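Local coordinates for lipoxygenase (Cyanothece sp., PDB 5EK8), which probably catalyses the insertion of molecular oxygen into polyunsaturated fatty acids at a non-heme iron centre, acting as a 9R-lipoxygenase, at residues P164-S169 and R173-N178; T64-H69 and L492-M497; M367-V372 and K536-I541; D121-F126 and T182-S187. All blocks are in the same frame, centred on the assembly; numbering follows the deposited sequence.

Contact 1 (P164-S169 and R173-N178)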
loop_
_atom_site.group_PDB
_atom_site.type_symbol
_atom_site.label_atom_id
_atom_site.label_comp_id
_atom_site.label_asym_id
_atom_site.label_seq_id
_atom_site.Cartn_x
_atom_site.Cartn_y
_atom_site.Cartn_z
ATOM N N PRO A 164 13.760 8.531 -7.706
ATOM C CA PRO A 164 14.539 7.457 -8.325
ATOM C C PRO A 164 14.012 6.083 -7.947
ATOM O O PRO A 164 13.448 5.924 -6.864
ATOM C CB PRO A 164 15.944 7.679 -7.764
ATOM C CG PRO A 164 15.712 8.321 -6.443
ATOM C CD PRO A 164 14.503 9.196 -6.618
ATOM N N TYR A 165 14.187 5.108 -8.836
ATOM C CA TYR A 165 13.788 3.738 -8.548
ATOM C C TYR A 165 14.835 3.030 -7.700
ATOM O O TYR A 165 16.034 3.254 -7.862
ATOM C CB TYR A 165 13.556 2.957 -9.841
ATOM C CG TYR A 165 12.205 3.189 -10.472
ATOM C CD1 TYR A 165 11.085 2.512 -10.021
ATOM C CD2 TYR A 165 12.049 4.078 -11.524
ATOM C CE1 TYR A 165 9.850 2.713 -10.592
ATOM C CE2 TYR A 165 10.810 4.284 -12.104
ATOM C CZ TYR A 165 9.715 3.599 -11.630
ATOM O OH TYR A 165 8.477 3.792 -12.196
ATOM N N ASP A 166 14.369 2.181 -6.789
ATOM C CA ASP A 166 15.253 1.347 -5.982
ATOM C C ASP A 166 15.761 0.187 -6.833
ATOM O O ASP A 166 14.974 -0.649 -7.275
ATOM C CB ASP A 166 14.521 0.821 -4.742
ATOM C CG ASP A 166 15.464 0.254 -3.693
ATOM O OD1 ASP A 166 15.054 0.184 -2.516
ATOM O OD2 ASP A 166 16.605 -0.122 -4.028
ATOM N N PRO A 167 17.079 0.138 -7.078
ATOM C CA PRO A 167 17.670 -0.928 -7.896
ATOM C C PRO A 167 17.958 -2.206 -7.110
ATOM O O PRO A 167 18.406 -3.192 -7.690
ATOM C CB PRO A 167 18.972 -0.297 -8.388
ATOM C CG PRO A 167 19.365 0.615 -7.276
ATOM C CD PRO A 167 18.079 1.141 -6.672
ATOM N N ASN A 168 17.699 -2.183 -5.807
ATOM C CA ASN A 168 17.968 -3.335 -4.953
ATOM C C ASN A 168 16.711 -4.119 -4.610
ATOM O O ASN A 168 16.780 -5.177 -3.984
ATOM C CB ASN A 168 18.662 -2.888 -3.670
ATOM C CG ASN A 168 20.085 -2.434 -3.911
ATOM O OD1 ASN A 168 20.822 -3.055 -4.681
ATOM N ND2 ASN A 168 20.478 -1.340 -3.266
ATOM N N SER A 169 15.562 -3.601 -5.026
ATOM C CA SER A 169 14.297 -4.267 -4.747
ATOM C C SER A 169 13.861 -5.141 -5.908
ATOM O O SER A 169 14.078 -4.794 -7.068
ATOM C CB SER A 169 13.200 -3.246 -4.438
ATOM O OG SER A 169 11.945 -3.889 -4.281
ATOM N N ARG A 173 9.975 0.229 -6.590
ATOM C CA ARG A 173 9.832 1.053 -5.395
ATOM C C ARG A 173 10.737 2.275 -5.489
ATOM O O ARG A 173 11.690 2.295 -6.273
ATOM C CB ARG A 173 10.170 0.248 -4.139
ATOM C CG ARG A 173 9.400 -1.053 -3.998
ATOM C CD ARG A 173 9.611 -1.648 -2.622
ATOM N NE ARG A 173 9.278 -0.666 -1.598
ATOM C CZ ARG A 173 9.471 -0.835 -0.297
ATOM N NH1 ARG A 173 10.004 -1.963 0.159
ATOM N NH2 ARG A 173 9.140 0.132 0.543
ATOM N N ILE A 174 10.442 3.293 -4.687
ATOM C CA ILE A 174 11.286 4.479 -4.645
ATOM C C ILE A 174 12.562 4.159 -3.875
ATOM O O ILE A 174 12.567 3.298 -2.995
ATOM C CB ILE A 174 10.557 5.679 -4.000
ATOM C CG1 ILE A 174 11.313 6.979 -4.286
ATOM C CG2 ILE A 174 10.371 5.464 -2.503
ATOM C CD1 ILE A 174 10.592 8.222 -3.823
ATOM N N PHE A 175 13.654 4.826 -4.226
ATOM C CA PHE A 175 14.890 4.666 -3.477
ATOM C C PHE A 175 14.885 5.633 -2.301
ATOM O O PHE A 175 14.939 6.849 -2.480
ATOM C CB PHE A 175 16.111 4.900 -4.368
ATOM C CG PHE A 175 17.420 4.708 -3.658
ATOM C CD1 PHE A 175 17.751 3.480 -3.110
ATOM C CD2 PHE A 175 18.321 5.756 -3.538
ATOM C CE1 PHE A 175 18.956 3.299 -2.454
ATOM C CE2 PHE A 175 19.533 5.582 -2.883
ATOM C CZ PHE A 175 19.850 4.350 -2.345
ATOM N N MET A 176 14.808 5.085 -1.095
ATOM C CA MET A 176 14.660 5.912 0.089
ATOM C C MET A 176 15.344 5.273 1.289
ATOM O O MET A 176 14.684 4.694 2.150
ATOM C CB MET A 176 13.174 6.150 0.379
ATOM C CG MET A 176 12.882 7.390 1.208
ATOM S SD MET A 176 11.207 8.003 0.932
ATOM C CE MET A 176 10.227 6.672 1.616
ATOM N N PRO A 177 16.681 5.373 1.344
ATOM C CA PRO A 177 17.438 4.846 2.483
ATOM C C PRO A 177 17.052 5.587 3.753
ATOM O O PRO A 177 16.783 4.972 4.786
ATOM C CB PRO A 177 18.900 5.127 2.112
ATOM C CG PRO A 177 18.893 5.521 0.680
ATOM C CD PRO A 177 17.544 6.090 0.394
ATOM N N ASN A 178 17.038 6.912 3.658
ATOM C CA ASN A 178 16.568 7.757 4.738
ATOM C C ASN A 178 15.118 8.135 4.504
ATOM O O ASN A 178 14.829 9.008 3.685
ATOM C CB ASN A 178 17.429 9.015 4.857
ATOM C CG ASN A 178 18.899 8.698 5.033
ATOM O OD1 ASN A 178 19.259 7.673 5.612
ATOM N ND2 ASN A 178 19.759 9.578 4.530
#
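Arg173 O is gripped twice from the facing arm of the same loop. Asp166 N gives it a nearly straight hydrogen bond of 2.7 Å, while Tyr165 CA comes in beside that donor as a C-H contact. Across the pair the roles are exchanged: Phe175 N bonds to Pro164 O at 2.9 Å, and Ile174 CA stands 3.4 Å from that oxygen. Tyr165 and Ile174 therefore face each other as a non-hydrogen-bonded pair, a lone antiparallel bridge between strand 152-160 and helix 188-214, and a worked example of how two backbone bonds can fix the arms of an irregular turn. In the next residue, Asp166, CG lies anti to the backbone N (chi1 -165°), where OD2 accepts from Asn168 N at 2.9 Å, the donor lying above the carboxylate plane, an Asx turn. Phe175 offers its ring edge to this carboxylate, the two planes 76° apart, and takes Pro177 CD over the centre of one face. With an alanine in place of Asp166, Asn168 N would probably be left without its acceptor and the Phe175 edge without its neighbour. The buried Arg173 chain bends at chi3 (54°), and Ser169 OG, itself bonded to Phe171 N, lies beside its CD at 3.6 Å. Its guanidinium goes on to salt bridges with Asp402 and Glu368; the Arg173 side chain is about 12 Å from the bound iron.

Contact 2 (T64-H69 and L492-M497)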
loop_
_atom_site.group_PDB
_atom_site.type_symbol
_atom_site.label_atom_id
_atom_site.label_comp_id
_atom_site.label_asym_id
_atom_site.label_seq_id
_atom_site.Cartn_x
_atom_site.Cartn_y
_atom_site.Cartn_z
ATOM N N THR A 64 17.029 6.816 -15.413
ATOM C CA THR A 64 16.639 6.368 -16.751
ATOM C C THR A 64 17.248 7.244 -17.842
ATOM O O THR A 64 17.224 6.886 -19.020
ATOM C CB THR A 64 15.106 6.353 -16.933
ATOM O OG1 THR A 64 14.591 7.687 -16.831
ATOM C CG2 THR A 64 14.445 5.467 -15.881
ATOM N N ASN A 65 17.790 8.390 -17.440
ATOM C CA ASN A 65 18.345 9.371 -18.373
ATOM C C ASN A 65 17.324 9.835 -19.416
ATOM O O ASN A 65 17.688 10.379 -20.460
ATOM C CB ASN A 65 19.594 8.813 -19.061
ATOM C CG ASN A 65 20.775 8.702 -18.118
ATOM O OD1 ASN A 65 20.949 9.531 -17.228
ATOM N ND2 ASN A 65 21.592 7.674 -18.306
ATOM N N LYS A 66 16.046 9.617 -19.115
ATOM C CA LYS A 66 14.954 10.176 -19.900
ATOM C C LYS A 66 14.770 11.631 -19.503
ATOM O O LYS A 66 15.182 12.030 -18.416
ATOM C CB LYS A 66 13.656 9.391 -19.682
ATOM C CG LYS A 66 13.648 8.003 -20.296
ATOM C CD LYS A 66 12.246 7.427 -20.293
ATOM C CE LYS A 66 12.218 6.042 -20.903
ATOM N NZ LYS A 66 10.835 5.497 -20.953
ATOM N N PRO A 67 14.161 12.437 -20.383
ATOM C CA PRO A 67 13.942 13.849 -20.055
ATOM C C PRO A 67 13.029 14.050 -18.855
ATOM O O PRO A 67 12.008 13.371 -18.738
ATOM C CB PRO A 67 13.294 14.410 -21.326
ATOM C CG PRO A 67 12.782 13.224 -22.069
ATOM C CD PRO A 67 13.741 12.122 -21.758
ATOM N N LEU A 68 13.413 14.967 -17.970
ATOM C CA LEU A 68 12.549 15.413 -16.880
ATOM C C LEU A 68 11.615 16.488 -17.421
ATOM O O LEU A 68 11.970 17.664 -17.485
ATOM C CB LEU A 68 13.374 15.946 -15.709
ATOM C CG LEU A 68 12.662 16.145 -14.371
ATOM C CD1 LEU A 68 12.215 14.817 -13.809
ATOM C CD2 LEU A 68 13.571 16.859 -13.382
ATOM N N HIS A 69 10.419 16.067 -17.809
ATOM C CA HIS A 69 9.529 16.887 -18.618
ATOM C C HIS A 69 8.546 17.737 -17.822
ATOM O O HIS A 69 8.035 17.310 -16.787
ATOM C CB HIS A 69 8.746 15.986 -19.565
ATOM C CG HIS A 69 7.988 14.906 -18.863
ATOM N ND1 HIS A 69 8.557 13.692 -18.532
ATOM C CD2 HIS A 69 6.713 14.856 -18.416
ATOM C CE1 HIS A 69 7.661 12.943 -17.920
ATOM N NE2 HIS A 69 6.532 13.627 -17.832
ATOM N N LEU A 492 6.191 2.455 -15.941
ATOM C CA LEU A 492 5.487 1.287 -15.400
ATOM C C LEU A 492 5.999 -0.038 -15.971
ATOM O O LEU A 492 6.418 -0.920 -15.221
ATOM C CB LEU A 492 3.983 1.397 -15.654
ATOM C CG LEU A 492 3.246 2.431 -14.806
ATOM C CD1 LEU A 492 1.841 2.662 -15.351
ATOM C CD2 LEU A 492 3.208 2.003 -13.330
ATOM N N VAL A 493 5.954 -0.172 -17.296
ATOM C CA VAL A 493 6.378 -1.406 -17.956
ATOM C C VAL A 493 7.852 -1.712 -17.693
ATOM O O VAL A 493 8.208 -2.825 -17.307
ATOM C CB VAL A 493 6.145 -1.342 -19.488
ATOM C CG1 VAL A 493 6.826 -2.518 -20.194
ATOM C CG2 VAL A 493 4.658 -1.312 -19.804
ATOM N N GLU A 494 8.701 -0.712 -17.894
ATOM C CA GLU A 494 10.141 -0.891 -17.780
ATOM C C GLU A 494 10.582 -1.234 -16.368
ATOM O O GLU A 494 11.615 -1.875 -16.187
ATOM C CB GLU A 494 10.874 0.367 -18.250
ATOM C CG GLU A 494 10.725 0.642 -19.742
ATOM C CD GLU A 494 11.461 1.889 -20.184
ATOM O OE1 GLU A 494 12.199 2.467 -19.354
ATOM O OE2 GLU A 494 11.286 2.293 -21.357
ATOM N N HIS A 495 9.816 -0.815 -15.366
ATOM C CA HIS A 495 10.269 -1.023 -13.995
ATOM C C HIS A 495 9.481 -2.078 -13.241
ATOM O O HIS A 495 9.784 -2.376 -12.089
ATOM C CB HIS A 495 10.235 0.297 -13.231
ATOM C CG HIS A 495 11.281 1.265 -13.676
ATOM N ND1 HIS A 495 11.033 2.262 -14.597
ATOM C CD2 HIS A 495 12.587 1.378 -13.341
ATOM C CE1 HIS A 495 12.139 2.949 -14.805
ATOM N NE2 HIS A 495 13.098 2.436 -14.055
ATOM N N SER A 496 8.484 -2.659 -13.895
ATOM C CA SER A 496 7.693 -3.702 -13.265
ATOM C C SER A 496 8.526 -4.968 -13.155
ATOM O O SER A 496 9.648 -5.016 -13.649
ATOM C CB SER A 496 6.414 -3.957 -14.054
ATOM O OG SER A 496 6.687 -4.434 -15.356
ATOM N N MET A 497 7.986 -5.986 -12.493
ATOM C CA MET A 497 8.669 -7.266 -12.412
ATOM C C MET A 497 8.641 -7.959 -13.759
ATOM O O MET A 497 7.776 -7.681 -14.591
ATOM C CB MET A 497 8.027 -8.172 -11.361
ATOM C CG MET A 497 8.057 -7.626 -9.943
ATOM S SD MET A 497 7.486 -8.846 -8.739
ATOM C CE MET A 497 8.930 -9.895 -8.582
#
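Lys66 and Glu494 supply the charged half of this contact, Thr64 and His495 the nonpolar half. Extended side chains reach toward each other from opposite sides, and Lys66 NZ forms a salt bridge with Glu494 OE2 at 3.3 Å, approaching from above the carboxylate plane, 43° out of it. The ammonium group has a second anionic partner in Glu490, one helical turn earlier, so two carboxylates share one lysine. An alanine in place of Glu494 would probably cost Lys66 one of its two carboxylate partners and leave its extended chain freer to swing. The nonpolar touch is narrower: the methyl Thr64 CG2 meets the edge of the His495 ring in its plane, 3.6 Å from CE1. That methyl lies anti to the carbonyl carbon, with chi1 of 64° turning OG1 the other way, toward a weak bond from Lys66 N. The imidazole is fixed further by ND1 bonding to Asp491 O and by a stack on Tyr165. As a case of surface docking between domains, the loop joining strands 53-61 and 72-79 of the beta domain, consistent with a PLAT domain, meets the C-terminal end of helix 482-495, while helix 337-377 packs against both, Arg376 touching Thr64 and Ala373 touching Leu492.

Contact 3 (M367-V372 and K536-I541); sequences MEQYAV and KVIRPI
Ile538 reaches toward helix 337-377 and touches two consecutive side chains there, Gln369 and Tyr370, which come to meet it from the opposite direction. Its CG1 lies 3.7 Å from Gln369 OE1, and its terminal methyl CD1 is 3.9 Å from Gln369 NE2, so the isoleucine rests against the end of the amide with both branches of the flat group in contact. The same methyl sits 3.5 Å from Tyr370 OH and 4.2 Å from Tyr370 CZ, meeting the phenol at its hydroxyl end and obliquely to the ring. These contacts are of van der Waals kind, made between the ends of three buried side chains.

A second shell fixes the first. The amide of Gln369 is anchored by NE2 bonding to Gln366 O on the same helix, and its CG stands between the backbone N and the carbonyl carbon (chi1 65°), from which the extended chain runs straight out to Ile538. Tyr370 is packed among Leu492 of helix 482-495, Cys558 and Ile562 of helix 549-574, and Trp437. The residues before and after Ile538 are held: Val537 pairs by backbone with Met497, and Arg539 forms a salt bridge with Asp436.

This illustrates how a buried loop packs against the helical core of a lipoxygenase. Helix 337-377 carries the iron ligands His359 and His364, the latter about 10 Å from the Gln369 side chain, and the adjoining helix 549-574 carries His570 and Asn574, which with the C-terminal Ile668 complete the metal site.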
loop_
_atom_site.group_PDB
_atom_site.type_symbol
_atom_site.label_atom_id
_atom_site.label_comp_id
_atom_site.label_asym_id
_atom_site.label_seq_id
_atom_site.Cartn_x
_atom_site.Cartn_y
_atom_site.Cartn_z
ATOM N N MET A 367 0.799 -1.207 -5.621
ATOM C CA MET A 367 0.425 0.184 -5.859
ATOM C C MET A 367 1.614 1.143 -5.779
ATOM O O MET A 367 1.561 2.245 -6.335
ATOM C CB MET A 367 -0.663 0.619 -4.878
ATOM C CG MET A 367 -2.029 -0.025 -5.117
ATOM S SD MET A 367 -2.745 0.340 -6.735
ATOM C CE MET A 367 -2.442 -1.193 -7.613
ATOM N N GLU A 368 2.689 0.736 -5.105
ATOM C CA GLU A 368 3.861 1.606 -5.024
ATOM C C GLU A 368 4.434 1.922 -6.410
ATOM O O GLU A 368 4.884 3.040 -6.656
ATOM C CB GLU A 368 4.960 1.000 -4.140
ATOM C CG GLU A 368 6.260 1.810 -4.178
ATOM C CD GLU A 368 7.079 1.729 -2.908
ATOM O OE1 GLU A 368 8.073 2.480 -2.800
ATOM O OE2 GLU A 368 6.738 0.927 -2.018
ATOM N N GLN A 369 4.399 0.948 -7.318
ATOM C CA GLN A 369 4.955 1.135 -8.658
ATOM C C GLN A 369 4.172 2.204 -9.415
ATOM O O GLN A 369 4.752 3.070 -10.093
ATOM C CB GLN A 369 4.965 -0.189 -9.437
ATOM C CG GLN A 369 3.607 -0.790 -9.756
ATOM C CD GLN A 369 3.702 -2.208 -10.313
ATOM O OE1 GLN A 369 4.656 -2.556 -11.016
ATOM N NE2 GLN A 369 2.707 -3.036 -9.993
ATOM N N TYR A 370 2.851 2.159 -9.264
ATOM C CA TYR A 370 1.985 3.154 -9.865
ATOM C C TYR A 370 2.224 4.510 -9.237
ATOM O O TYR A 370 2.183 5.525 -9.924
ATOM C CB TYR A 370 0.525 2.760 -9.717
ATOM C CG TYR A 370 0.150 1.555 -10.530
ATOM C CD1 TYR A 370 0.005 1.644 -11.916
ATOM C CD2 TYR A 370 -0.068 0.330 -9.921
ATOM C CE1 TYR A 370 -0.343 0.537 -12.670
ATOM C CE2 TYR A 370 -0.411 -0.779 -10.662
ATOM C CZ TYR A 370 -0.549 -0.671 -12.035
ATOM O OH TYR A 370 -0.900 -1.786 -12.754
ATOM N N ALA A 371 2.471 4.526 -7.931
ATOM C CA ALA A 371 2.788 5.777 -7.246
ATOM C C ALA A 371 4.042 6.421 -7.830
ATOM O O ALA A 371 4.002 7.553 -8.327
ATOM C CB ALA A 371 2.962 5.543 -5.755
ATOM N N VAL A 372 5.147 5.685 -7.781
ATOM C CA VAL A 372 6.422 6.184 -8.276
ATOM C C VAL A 372 6.321 6.673 -9.717
ATOM O O VAL A 372 6.713 7.803 -10.017
ATOM C CB VAL A 372 7.519 5.110 -8.184
ATOM C CG1 VAL A 372 8.811 5.637 -8.774
ATOM C CG2 VAL A 372 7.725 4.684 -6.731
ATOM N N LYS A 536 7.418 -8.382 -19.409
ATOM C CA LYS A 536 7.108 -7.620 -18.205
ATOM C C LYS A 536 5.658 -7.807 -17.747
ATOM O O LYS A 536 4.752 -7.979 -18.565
ATOM C CB LYS A 536 7.411 -6.141 -18.436
ATOM C CG LYS A 536 8.822 -5.880 -18.940
ATOM C CD LYS A 536 9.876 -6.586 -18.089
ATOM C CE LYS A 536 9.867 -6.093 -16.641
ATOM N NZ LYS A 536 10.224 -4.654 -16.530
ATOM N N VAL A 537 5.453 -7.772 -16.431
ATOM C CA VAL A 537 4.146 -8.062 -15.847
ATOM C C VAL A 537 3.122 -6.962 -16.153
ATOM O O VAL A 537 1.965 -7.260 -16.442
ATOM C CB VAL A 537 4.248 -8.284 -14.311
ATOM C CG1 VAL A 537 4.898 -7.102 -13.628
ATOM C CG2 VAL A 537 2.881 -8.554 -13.713
ATOM N N ILE A 538 3.538 -5.699 -16.118
ATOM C CA ILE A 538 2.607 -4.614 -16.418
ATOM C C ILE A 538 2.506 -4.359 -17.923
ATOM O O ILE A 538 3.510 -4.149 -18.602
ATOM C CB ILE A 538 2.998 -3.292 -15.709
ATOM C CG1 ILE A 538 3.006 -3.471 -14.192
ATOM C CG2 ILE A 538 2.019 -2.186 -16.072
ATOM C CD1 ILE A 538 1.688 -3.906 -13.632
ATOM N N ARG A 539 1.279 -4.377 -18.433
ATOM C CA ARG A 539 1.022 -4.080 -19.834
ATOM C C ARG A 539 1.029 -2.574 -20.092
ATOM O O ARG A 539 0.579 -1.797 -19.247
ATOM C CB ARG A 539 -0.311 -4.692 -20.260
ATOM C CG ARG A 539 -0.333 -6.213 -20.175
ATOM C CD ARG A 539 -1.669 -6.771 -20.636
ATOM N NE ARG A 539 -1.696 -8.230 -20.621
ATOM C CZ ARG A 539 -2.050 -8.962 -19.571
ATOM N NH1 ARG A 539 -2.412 -8.373 -18.436
ATOM N NH2 ARG A 539 -2.041 -10.287 -19.654
ATOM N N PRO A 540 1.550 -2.155 -21.260
ATOM C CA PRO A 540 1.608 -0.729 -21.608
ATOM C C PRO A 540 0.240 -0.108 -21.893
ATOM O O PRO A 540 -0.586 -0.702 -22.584
ATOM C CB PRO A 540 2.472 -0.716 -22.869
ATOM C CG PRO A 540 2.274 -2.064 -23.465
ATOM C CD PRO A 540 2.149 -3.002 -22.308
ATOM N N ILE A 541 0.018 1.084 -21.348
ATOM C CA ILE A 541 -1.206 1.844 -21.575
ATOM C C ILE A 541 -1.194 2.432 -22.981
ATOM O O ILE A 541 -2.206 2.431 -23.685
ATOM C CB ILE A 541 -1.361 2.979 -20.533
ATOM C CG1 ILE A 541 -1.530 2.392 -19.127
ATOM C CG2 ILE A 541 -2.522 3.899 -20.890
ATOM C CD1 ILE A 541 -1.367 3.406 -18.017
#

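Contact 4 (D121-F126 and T182-S187); sequences DNRVTF and TPDDYS
Arg123 NH1 is the point where strand and loop close up. It forms a salt bridge with Asp184 OD1 at 2.8 Å and also donates to Asp185 O at 3.3 Å, arriving in the carbonyl plane on a lone pair, with a C=O...N angle of 125°. One nitrogen thus serves a carboxylate and a backbone carbonyl together. The guanidinium and the Asp184 carboxylate stand almost perpendicular, their planes 88° apart, so the bridge is single and not the side-by-side pairing of two flat groups. Arg123 gets there through a chain extended from CG to NE (chi2 179°). Asp184 has further partners: OD2 accepts from Ser393 N, and its own backbone N bonds to Thr182 OG1 at 3.0 Å, closing an ST turn that sets the loop.

Elsewhere the contact is loose. Arg123 is largely exposed. The carboxylate of Asp185 leads away from it to a salt bridge with Lys191, leaving OD1 6.7 Å from Arg123 NH1. At the other end Asp121 OD2 comes no nearer than 4.5 Å to Pro183 O and spends its charge on Arg137.

The principle illustrated is that one long arginine can tie a sheet to a loop whose backbones stay well apart. Strand 115-126 is an inner strand of the four-stranded antiparallel sheet, flanked by 72-79 and 132-143, and the loop leads into helix 188-214 while resting on helix 394-404.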
loop_
_atom_site.group_PDB
_atom_site.type_symbol
_atom_site.label_atom_id
_atom_site.label_comp_id
_atom_site.label_asym_id
_atom_site.label_seq_id
_atom_site.Cartn_x
_atom_site.Cartn_y
_atom_site.Cartn_z
ATOM N N ASP A 121 8.776 21.088 -7.154
ATOM C CA ASP A 121 7.648 20.166 -7.077
ATOM C C ASP A 121 6.390 20.954 -6.728
ATOM O O ASP A 121 6.490 22.123 -6.360
ATOM C CB ASP A 121 7.924 19.105 -6.011
ATOM C CG ASP A 121 7.351 17.759 -6.358
ATOM O OD1 ASP A 121 6.246 17.711 -6.936
ATOM O OD2 ASP A 121 8.009 16.745 -6.036
ATOM N N ASN A 122 5.217 20.332 -6.830
ATOM C CA ASN A 122 4.004 20.934 -6.267
ATOM C C ASN A 122 2.808 19.987 -6.151
ATOM O O ASN A 122 2.601 19.112 -6.990
ATOM C CB ASN A 122 3.589 22.177 -7.072
ATOM C CG ASN A 122 2.951 21.836 -8.395
ATOM O OD1 ASN A 122 1.740 21.626 -8.479
ATOM N ND2 ASN A 122 3.757 21.800 -9.446
ATOM N N ARG A 123 2.030 20.177 -5.090
ATOM C CA ARG A 123 0.774 19.468 -4.891
ATOM C C ARG A 123 -0.399 20.383 -5.229
ATOM O O ARG A 123 -0.328 21.598 -5.031
ATOM C CB ARG A 123 0.660 18.978 -3.450
ATOM C CG ARG A 123 1.882 18.238 -2.953
ATOM C CD ARG A 123 1.712 17.787 -1.507
ATOM N NE ARG A 123 2.757 16.843 -1.118
ATOM C CZ ARG A 123 2.882 16.309 0.094
ATOM N NH1 ARG A 123 3.869 15.460 0.342
ATOM N NH2 ARG A 123 2.023 16.622 1.056
ATOM N N VAL A 124 -1.481 19.805 -5.737
ATOM C CA VAL A 124 -2.653 20.597 -6.083
ATOM C C VAL A 124 -3.757 20.401 -5.053
ATOM O O VAL A 124 -4.086 19.277 -4.683
ATOM C CB VAL A 124 -3.184 20.244 -7.483
ATOM C CG1 VAL A 124 -4.323 21.181 -7.868
ATOM C CG2 VAL A 124 -2.062 20.331 -8.500
ATOM N N THR A 125 -4.312 21.515 -4.591
ATOM C CA THR A 125 -5.378 21.516 -3.599
ATOM C C THR A 125 -6.578 22.266 -4.179
ATOM O O THR A 125 -6.410 23.154 -5.010
ATOM C CB THR A 125 -4.886 22.157 -2.270
ATOM O OG1 THR A 125 -4.159 21.182 -1.511
ATOM C CG2 THR A 125 -6.035 22.679 -1.420
ATOM N N PHE A 126 -7.789 21.887 -3.780
ATOM C CA PHE A 126 -8.979 22.625 -4.194
ATOM C C PHE A 126 -9.489 23.541 -3.081
ATOM O O PHE A 126 -9.626 23.126 -1.929
ATOM C CB PHE A 126 -10.074 21.659 -4.641
ATOM C CG PHE A 126 -9.658 20.776 -5.770
ATOM C CD1 PHE A 126 -9.381 21.314 -7.015
ATOM C CD2 PHE A 126 -9.520 19.412 -5.588
ATOM C CE1 PHE A 126 -8.982 20.508 -8.064
ATOM C CE2 PHE A 126 -9.123 18.597 -6.633
ATOM C CZ PHE A 126 -8.854 19.147 -7.876
ATOM N N THR A 182 11.853 11.878 2.536
ATOM C CA THR A 182 10.842 11.536 1.546
ATOM C C THR A 182 10.485 12.754 0.694
ATOM O O THR A 182 10.512 13.888 1.181
ATOM C CB THR A 182 9.571 10.998 2.227
ATOM O OG1 THR A 182 8.546 10.783 1.248
ATOM C CG2 THR A 182 9.068 11.992 3.259
ATOM N N PRO A 183 10.164 12.528 -0.590
ATOM C CA PRO A 183 9.695 13.613 -1.455
ATOM C C PRO A 183 8.178 13.745 -1.419
ATOM O O PRO A 183 7.608 14.529 -2.176
ATOM C CB PRO A 183 10.172 13.175 -2.834
ATOM C CG PRO A 183 10.063 11.690 -2.778
ATOM C CD PRO A 183 10.386 11.287 -1.352
ATOM N N ASP A 184 7.543 12.972 -0.542
ATOM C CA ASP A 184 6.090 12.974 -0.392
ATOM C C ASP A 184 5.711 12.558 1.029
ATOM O O ASP A 184 5.330 11.413 1.278
ATOM C CB ASP A 184 5.445 12.044 -1.425
ATOM C CG ASP A 184 3.931 11.953 -1.282
ATOM O OD1 ASP A 184 3.304 12.932 -0.813
ATOM O OD2 ASP A 184 3.372 10.893 -1.642
ATOM N N ASP A 185 5.826 13.503 1.959
ATOM C CA ASP A 185 5.591 13.238 3.378
ATOM C C ASP A 185 4.113 13.110 3.712
ATOM O O ASP A 185 3.254 13.559 2.954
ATOM C CB ASP A 185 6.202 14.346 4.232
ATOM C CG ASP A 185 6.714 13.835 5.556
ATOM O OD1 ASP A 185 6.441 12.655 5.881
ATOM O OD2 ASP A 185 7.388 14.614 6.268
ATOM N N TYR A 186 3.824 12.494 4.856
ATOM C CA TYR A 186 2.457 12.437 5.373
ATOM C C TYR A 186 1.911 13.835 5.664
ATOM O O TYR A 186 2.663 14.807 5.722
ATOM C CB TYR A 186 2.381 11.624 6.665
ATOM C CG TYR A 186 2.809 10.179 6.602
ATOM C CD1 TYR A 186 2.177 9.275 5.760
ATOM C CD2 TYR A 186 3.804 9.705 7.440
ATOM C CE1 TYR A 186 2.556 7.941 5.733
ATOM C CE2 TYR A 186 4.185 8.383 7.423
ATOM C CZ TYR A 186 3.562 7.503 6.573
ATOM O OH TYR A 186 3.962 6.185 6.572
ATOM N N SER A 187 0.601 13.930 5.861
ATOM C CA SER A 187 0.007 15.138 6.425
ATOM C C SER A 187 0.377 15.186 7.901
ATOM O O SER A 187 0.632 14.143 8.506
ATOM C CB SER A 187 -1.514 15.150 6.256
ATOM O OG SER A 187 -1.918 14.435 5.101
#

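From the N terminus the chain first meets contact 2 at residues 64-69, then contact 4 at 121-126 on strand 115-126. Contact 1 closes the smallest loop, with three residues between its arms, and lies within the loop of contact 4, completed at 182-187. Contact 3 opens afterwards at 367-372, so it follows both in series. Contact 2 closes only at 492-497, enclosing contacts 1 and 4, and its loop crosses that of contact 3, which ends at 536-541. Contacts 2 and 4 bind the beta domain to the helical body; contacts 1 and 3 meet on helix 337-377, where Tyr165 packs on Val372, and contacts 2 and 3 join through Lys536 and Val493.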